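Local coordinates for virulence protein vsdE (Salmonella enterica, PDB 5LQ6) that acts as a cysteine hydrolase effector that suppresses host immune responses and contributes to the virulence of the bacterium, at residues A[82-87]-A[114-119]. The protein carries 4 engineered substitutions. Numbering follows the deposited sequence.
Sequences CLHYNI and IIFGHE
One corner of the Phe116 ring, CE1 and CZ, meets both His84 and Tyr85. Its CZ lies 3.8 Å from His84 CD2, in the plane of the imidazole and at its edge; the two ring planes stand 75° apart, an oblique pairing rather than a stack. The neighbouring CE1 sits 3.9 Å from Tyr85 CB, so the ring reaches the root of the tyrosine side chain.

Aliphatic contacts come from Ile115, which has two conformers. In the one described, its CG2 branch, anti to the backbone N, packs 3.8 Å from Tyr85 CD2 and also sits over the centre of the neighbouring Phe116 ring, 3.6 Å above its plane. The other branch runs on to CD1, whose looser approach to Cys82, 4.3 Å from SG, is less certain.

The contact sets helix 76-89 against the C-terminal end of helix 108-116, where Gly117 turns the chain away with positive phi. SpvD belongs to the papain-like CA clan of cysteine peptidases, and helix 76-89 begins at Cys76, the probable nucleophile of a Cys-His-Asp triad with His165 and Asp185; the contact lies further along that helix.

No hydrogen bond crosses between the segments; His84 NE2 and Tyr85 OH find their partners elsewhere. His84 NE2 accepts a hydrogen bond from the backbone N of Tyr214, whose ring also meets Phe116. Tyr85, with CG anti to the backbone N (chi1 179°), extends past Ile115 until its OH bonds to Ser11 OG, beside helix 12-19.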
# COMPACT_ATOMS: atom_id res chain seq x y z
N CYS A 82 -0.63 -4.91 3.76
CA CYS A 82 -1.04 -6.28 3.42
C CYS A 82 -0.96 -6.50 1.91
O CYS A 82 -0.40 -7.45 1.41
CB CYS A 82 -2.45 -6.57 3.87
SG CYS A 82 -2.63 -6.85 5.65
N LEU A 83 -1.56 -5.56 1.17
CA LEU A 83 -1.55 -5.70 -0.28
C LEU A 83 -0.15 -5.65 -0.82
O LEU A 83 0.21 -6.38 -1.73
CB LEU A 83 -2.43 -4.60 -0.90
CG LEU A 83 -2.58 -4.64 -2.41
CD1 LEU A 83 -3.09 -6.00 -2.88
CD2 LEU A 83 -3.52 -3.52 -2.87
N HIS A 84 0.67 -4.71 -0.33
CA HIS A 84 2.06 -4.63 -0.77
C HIS A 84 2.85 -5.92 -0.55
O HIS A 84 3.63 -6.36 -1.39
CB HIS A 84 2.73 -3.45 -0.08
CG HIS A 84 4.08 -3.11 -0.59
ND1 HIS A 84 4.28 -2.49 -1.80
CD2 HIS A 84 5.30 -3.22 -0.04
CE1 HIS A 84 5.56 -2.31 -2.01
NE2 HIS A 84 6.21 -2.72 -0.94
N TYR A 85 2.66 -6.48 0.63
CA TYR A 85 3.27 -7.75 0.95
C TYR A 85 2.81 -8.87 0.01
O TYR A 85 3.65 -9.63 -0.49
CB TYR A 85 2.94 -8.12 2.39
CG TYR A 85 3.47 -9.45 2.90
CD1 TYR A 85 2.79 -10.61 2.70
CD2 TYR A 85 4.66 -9.48 3.58
CE1 TYR A 85 3.29 -11.82 3.22
CE2 TYR A 85 5.15 -10.67 4.13
CZ TYR A 85 4.45 -11.82 3.91
OH TYR A 85 4.94 -13.06 4.41
N ASN A 86 1.52 -8.98 -0.22
CA ASN A 86 0.95 -10.00 -1.11
C ASN A 86 1.50 -9.83 -2.54
O ASN A 86 1.87 -10.79 -3.21
CB ASN A 86 -0.57 -9.95 -1.12
CG ASN A 86 -1.18 -10.41 0.21
OD1 ASN A 86 -0.44 -10.91 1.07
ND2 ASN A 86 -2.43 -10.17 0.39
N ILE A 87 1.56 -8.59 -3.03
CA ILE A 87 2.11 -8.37 -4.33
C ILE A 87 3.56 -8.82 -4.40
O ILE A 87 3.97 -9.51 -5.36
CB ILE A 87 1.98 -6.86 -4.74
CG1 ILE A 87 0.54 -6.53 -4.98
CG2 ILE A 87 2.84 -6.54 -5.97
CD1 ILE A 87 0.27 -5.03 -4.97
N ILE A 114 5.95 -4.68 11.90
CA ILE A 114 5.32 -6.01 12.08
C ILE A 114 5.33 -6.81 10.77
O ILE A 114 5.75 -7.93 10.75
CB ILE A 114 3.88 -5.86 12.59
CG1 ILE A 114 3.92 -5.24 13.99
CG2 ILE A 114 3.14 -7.20 12.51
CD1 ILE A 114 2.55 -4.96 14.55
N ILE A 115 4.85 -6.21 9.68
CA ILE A 115 4.68 -6.97 8.44
C ILE A 115 5.99 -7.22 7.71
O ILE A 115 6.23 -8.29 7.22
CB ILE A 115 3.62 -6.30 7.54
CG1 ILE A 115 2.25 -6.54 8.15
CG2 ILE A 115 3.69 -6.85 6.12
CD1 ILE A 115 1.12 -5.81 7.47
N PHE A 116 6.85 -6.21 7.65
CA PHE A 116 8.10 -6.31 6.88
C PHE A 116 9.35 -6.51 7.71
O PHE A 116 10.36 -6.97 7.17
CB PHE A 116 8.29 -5.09 5.96
CG PHE A 116 7.09 -4.86 5.06
CD1 PHE A 116 6.87 -5.70 3.99
CD2 PHE A 116 6.20 -3.81 5.34
CE1 PHE A 116 5.71 -5.49 3.18
CE2 PHE A 116 5.07 -3.65 4.55
CZ PHE A 116 4.86 -4.48 3.52
N GLY A 117 9.26 -6.25 9.01
CA GLY A 117 10.40 -6.38 9.90
C GLY A 117 11.27 -5.16 10.02
O GLY A 117 12.34 -5.21 10.71
N HIS A 118 10.88 -4.06 9.38
CA HIS A 118 11.55 -2.77 9.47
C HIS A 118 10.67 -1.75 8.81
O HIS A 118 9.78 -2.11 8.02
CB HIS A 118 12.94 -2.83 8.78
CG HIS A 118 12.89 -3.26 7.36
ND1 HIS A 118 13.16 -4.55 6.96
CD2 HIS A 118 12.64 -2.56 6.23
CE1 HIS A 118 13.02 -4.64 5.64
NE2 HIS A 118 12.74 -3.44 5.18
N GLU A 119 10.90 -0.48 9.14
CA GLU A 119 10.24 0.63 8.44
C GLU A 119 10.72 0.66 7.01
O GLU A 119 11.88 0.44 6.75
CB GLU A 119 10.56 1.98 9.08
CG GLU A 119 10.26 2.05 10.55
CD GLU A 119 10.35 3.47 11.09
OE1 GLU A 119 9.95 4.43 10.36
OE2 GLU A 119 10.78 3.61 12.25